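Local atomic coordinates of beta-L-arabinobiosidase (Bacteroides thetaiotaomicron, PDB entry 5MQR), a protein that probably hydrolyses glycosidic bonds in plant pectin as a beta-L-arabinobiosidase, and perhaps also acts as a sialidase. Residues K857-E861 with N895-T899; G888-W892 with A906-I910. All coordinates share one frame; numbering follows the deposited sequence.

Contact 1: residues K857-E861 with N895-T899; sequences KSLVE and NLPDT
Lys-857 and Glu-861, one helical turn apart, both reach from helix 843-864 to Asp-898 in the facing loop, and so illustrate how a helix can grip a single residue by two different groups. The lysine forms a salt bridge, NZ to Asp-898 OD1 at 3.2 Å, arriving from above the carboxylate plane. Its CG stands anti to the backbone nitrogen (chi1 172°) and the chain stays extended, which carries the ammonium past Leu-896. Glu-861 instead accepts a hydrogen bond from the backbone: Asp-898 N lies 3.0 Å from Glu-861 OE2, with a nearly straight 163° at the hydrogen. This arrangement brings two carboxylates together, Glu-861 OE2 being 3.1 Å from Asp-898 OD2, a probable repulsion that the ammonium at OD1 is likely to ease. A methionine in place of Lys-857 would probably leave Asp-898 facing the glutamate without its compensating charge. Apolar packing rests on the forked end of Leu-896, whose CD1 meets Val-860 CG2 at 4.0 Å while CD2 lies against Lys-857 CG. Asn-895, with positive phi, is the C-prime residue of a Schellman motif ending helix 890-893, and the contact docks the segment leaving that helix end onto a neighbouring helix of the glycoside hydrolase domain.

Contact 2: residues G888-W892 with A906-I910; sequences GYIPW and AWKEI
The carbonyl oxygen of Ala-906 is held by two groups: Tyr-889 OH donates to Ala-906 O at 2.7 Å, and the backbone gives a weak bond from Glu-909 N to Ala-906 O at 3.3 Å. The phenol approaches off the carbonyl direction, with a C=O to donor angle of 140° and a tilt out of the carbonyl plane. Its hydroxyl thus finds a partner in a buried setting, and that bond probably steadies the far end of a ring that has Trp-907 over one face.

The rings show how one indole can serve two partners in two different ways. Tyr-889 and Trp-892 lie about one turn apart and share a first torsion, CG anti to the carbonyl carbon, which sends both toward Trp-907. Against Tyr-889 the six-membered ring of Trp-907 lies in an offset face-to-face stack, centroids 4.1 Å apart and planes at 22°, with Tyr-889 CD1 3.5 Å from Trp-907 CH2. Against Trp-892 the same indole turns its edge: the planes open to 63°, and Trp-907 NE1 sits over the centre of the Trp-892 ring, 3.4 Å from Trp-892 CE2, its N-H directed at that face. Smaller groups complete the packing. Ala-906 CB touches Trp-892 CH2 at 4.0 Å, and Ile-910 CD1 comes obliquely to within 3.5 Å of Tyr-889 CE2. Glu-909 offers its CB to the phenol oxygen, while its carboxylate turns away to a salt bridge with Arg-928.

This aromatic cluster continues into helix 948-964, where Phe-961 stacks on Trp-907 and meets Trp-892 edge-to-face. Toward strand 871-872, Phe-871 packs edge-to-face with Tyr-889, placing the buried contact between that strand and the helix.

In the fold
Contacts 1 and 2 have centres about 13 Å apart, and their segments alternate along the chain, so that 888-892 leads almost directly into 895-899. The junction is a helix end: Leu-896 N lies 2.9 Å from Pro-891 O, a probable hydrogen bond, and Pro-897 CG packs 3.6 Å from Trp-892 CE2. Leu-896 and Pro-891 both also touch Ser-824 of helix 820-839. Contact 1 is partly buried and combines a salt bridge and a hydrogen bond with apolar packing round Leu-896, whereas contact 2 is buried and mainly aromatic. Neither includes a residue of the calcium or sodium sites; a bound 1,2-ethanediol, probably from crystallisation, lies about 3 Å from the side chain of Glu-909 in contact 2.

Contact 1: residues K857-E861 with N895-T899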
# COMPACT_ATOMS: atom_id res chain seq x y z
N LYS A 857 -0.66 -38.16 25.43
CA LYS A 857 0.41 -37.22 25.76
C LYS A 857 1.34 -37.81 26.84
O LYS A 857 2.57 -37.82 26.67
CB LYS A 857 -0.19 -35.91 26.24
CG LYS A 857 0.83 -34.94 26.80
CD LYS A 857 0.24 -33.56 26.95
CE LYS A 857 1.22 -32.71 27.73
NZ LYS A 857 0.58 -31.42 28.01
N SER A 858 0.75 -38.30 27.92
CA SER A 858 1.53 -38.95 28.98
C SER A 858 2.33 -40.14 28.51
O SER A 858 3.50 -40.26 28.84
CB SER A 858 0.67 -39.37 30.17
OG SER A 858 0.60 -38.26 31.03
N LEU A 859 1.71 -41.01 27.72
CA LEU A 859 2.41 -42.18 27.19
C LEU A 859 3.56 -41.79 26.27
O LEU A 859 4.63 -42.36 26.37
CB LEU A 859 1.47 -43.14 26.47
CG LEU A 859 0.52 -43.92 27.38
CD1 LEU A 859 -0.54 -44.61 26.54
CD2 LEU A 859 1.26 -44.95 28.22
N VAL A 860 3.37 -40.80 25.41
CA VAL A 860 4.47 -40.39 24.54
C VAL A 860 5.62 -39.82 25.37
O VAL A 860 6.78 -40.16 25.13
CB VAL A 860 4.02 -39.40 23.44
CG1 VAL A 860 5.23 -38.83 22.69
CG2 VAL A 860 3.11 -40.10 22.45
N GLU A 861 5.29 -38.96 26.32
CA GLU A 861 6.31 -38.26 27.11
C GLU A 861 7.10 -39.20 28.01
O GLU A 861 8.32 -39.05 28.15
CB GLU A 861 5.69 -37.15 27.95
CG GLU A 861 5.27 -35.95 27.12
CD GLU A 861 4.82 -34.78 27.98
OE1 GLU A 861 4.24 -35.02 29.06
OE2 GLU A 861 5.04 -33.63 27.58
N ASN A 895 1.59 -29.91 18.89
CA ASN A 895 1.89 -29.27 20.18
C ASN A 895 1.73 -30.22 21.38
O ASN A 895 1.23 -29.84 22.43
CB ASN A 895 1.02 -28.01 20.36
CG ASN A 895 1.25 -26.99 19.26
OD1 ASN A 895 2.28 -26.35 19.19
ND2 ASN A 895 0.29 -26.85 18.38
N LEU A 896 2.17 -31.47 21.20
CA LEU A 896 2.04 -32.48 22.25
C LEU A 896 2.92 -32.19 23.47
O LEU A 896 2.41 -32.24 24.60
CB LEU A 896 2.31 -33.89 21.68
CG LEU A 896 2.09 -35.12 22.56
CD1 LEU A 896 2.00 -36.38 21.71
CD2 LEU A 896 3.19 -35.28 23.59
N PRO A 897 4.23 -31.95 23.28
CA PRO A 897 5.06 -31.88 24.50
C PRO A 897 4.77 -30.67 25.37
O PRO A 897 4.26 -29.67 24.88
CB PRO A 897 6.49 -31.82 23.94
CG PRO A 897 6.38 -32.42 22.56
CD PRO A 897 5.07 -31.88 22.06
N ASP A 898 5.07 -30.82 26.65
CA ASP A 898 5.14 -29.74 27.62
C ASP A 898 6.19 -28.70 27.28
O ASP A 898 7.12 -28.96 26.49
CB ASP A 898 5.49 -30.29 29.02
CG ASP A 898 4.33 -31.00 29.65
OD1 ASP A 898 3.22 -30.44 29.54
OD2 ASP A 898 4.51 -32.10 30.25
N THR A 899 6.07 -27.55 27.94
CA THR A 899 7.00 -26.43 27.74
C THR A 899 8.30 -26.58 28.54
O THR A 899 9.18 -25.73 28.44
CB THR A 899 6.34 -25.07 28.10
OG1 THR A 899 5.96 -25.07 29.47
CG2 THR A 899 5.10 -24.81 27.24

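Contact 2: residues G888-W892 with A906-I910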
# COMPACT_ATOMS: atom_id res chain seq x y z
N GLY A 888 10.67 -38.17 15.21
CA GLY A 888 10.76 -37.67 16.58
C GLY A 888 10.35 -36.21 16.79
O GLY A 888 10.21 -35.77 17.94
N TYR A 889 10.21 -35.45 15.70
CA TYR A 889 9.70 -34.10 15.77
C TYR A 889 8.18 -34.01 15.65
O TYR A 889 7.63 -32.99 15.99
CB TYR A 889 10.37 -33.19 14.75
CG TYR A 889 11.85 -32.93 15.02
CD1 TYR A 889 12.28 -32.38 16.23
CD2 TYR A 889 12.81 -33.24 14.06
CE1 TYR A 889 13.64 -32.16 16.47
CE2 TYR A 889 14.16 -33.02 14.28
CZ TYR A 889 14.57 -32.50 15.48
OH TYR A 889 15.92 -32.31 15.64
N ILE A 890 7.52 -35.10 15.25
CA ILE A 890 6.06 -35.10 15.03
C ILE A 890 5.25 -34.75 16.28
O ILE A 890 4.24 -34.09 16.16
CB ILE A 890 5.58 -36.42 14.39
CG1 ILE A 890 6.17 -36.57 12.98
CG2 ILE A 890 4.06 -36.47 14.21
CD1 ILE A 890 5.91 -37.93 12.35
N PRO A 891 5.71 -35.11 17.50
CA PRO A 891 4.95 -34.61 18.65
C PRO A 891 4.64 -33.09 18.61
O PRO A 891 3.52 -32.69 18.97
CB PRO A 891 5.84 -34.96 19.83
CG PRO A 891 6.56 -36.19 19.38
CD PRO A 891 6.88 -35.88 17.93
N TRP A 892 5.60 -32.28 18.16
CA TRP A 892 5.40 -30.83 18.04
C TRP A 892 4.48 -30.38 16.88
O TRP A 892 3.96 -29.28 16.91
CB TRP A 892 6.73 -30.09 17.92
CG TRP A 892 7.44 -30.04 19.19
CD1 TRP A 892 7.21 -29.19 20.22
CD2 TRP A 892 8.50 -30.90 19.60
NE1 TRP A 892 8.07 -29.45 21.24
CE2 TRP A 892 8.88 -30.48 20.89
CE3 TRP A 892 9.19 -31.95 18.98
CZ2 TRP A 892 9.91 -31.10 21.60
CZ3 TRP A 892 10.22 -32.58 19.69
CH2 TRP A 892 10.56 -32.15 20.99
N ALA A 906 16.18 -31.59 21.81
CA ALA A 906 15.91 -32.32 20.55
C ALA A 906 16.07 -31.48 19.27
O ALA A 906 16.55 -31.95 18.25
CB ALA A 906 14.51 -32.94 20.58
N TRP A 907 15.67 -30.22 19.37
CA TRP A 907 15.72 -29.31 18.25
C TRP A 907 17.13 -28.86 17.86
O TRP A 907 17.31 -28.29 16.79
CB TRP A 907 14.80 -28.11 18.51
CG TRP A 907 13.38 -28.49 18.43
CD1 TRP A 907 12.52 -28.68 19.46
CD2 TRP A 907 12.65 -28.75 17.24
NE1 TRP A 907 11.28 -29.05 18.98
CE2 TRP A 907 11.34 -29.09 17.62
CE3 TRP A 907 12.99 -28.72 15.89
CZ2 TRP A 907 10.35 -29.41 16.68
CZ3 TRP A 907 12.00 -29.04 14.95
CH2 TRP A 907 10.70 -29.37 15.36
N LYS A 908 18.13 -29.13 18.71
CA LYS A 908 19.51 -28.82 18.35
C LYS A 908 19.99 -29.62 17.15
O LYS A 908 20.86 -29.17 16.42
CB LYS A 908 20.47 -29.03 19.53
CG LYS A 908 20.27 -28.01 20.63
CD LYS A 908 21.32 -28.11 21.73
CE LYS A 908 21.13 -26.95 22.71
NZ LYS A 908 22.24 -26.85 23.70
N GLU A 909 19.38 -30.79 16.92
CA GLU A 909 19.79 -31.66 15.82
C GLU A 909 19.45 -31.09 14.44
O GLU A 909 19.97 -31.55 13.44
CB GLU A 909 19.21 -33.06 16.00
CG GLU A 909 19.62 -33.72 17.30
CD GLU A 909 21.14 -33.75 17.47
OE1 GLU A 909 21.80 -34.41 16.64
OE2 GLU A 909 21.66 -33.08 18.41
N ILE A 910 18.60 -30.09 14.40
CA ILE A 910 18.31 -29.36 13.18
C ILE A 910 19.57 -28.65 12.64
O ILE A 910 19.74 -28.55 11.42
CB ILE A 910 17.14 -28.37 13.40
CG1 ILE A 910 15.85 -29.12 13.71
CG2 ILE A 910 16.91 -27.48 12.19
CD1 ILE A 910 15.35 -30.10 12.67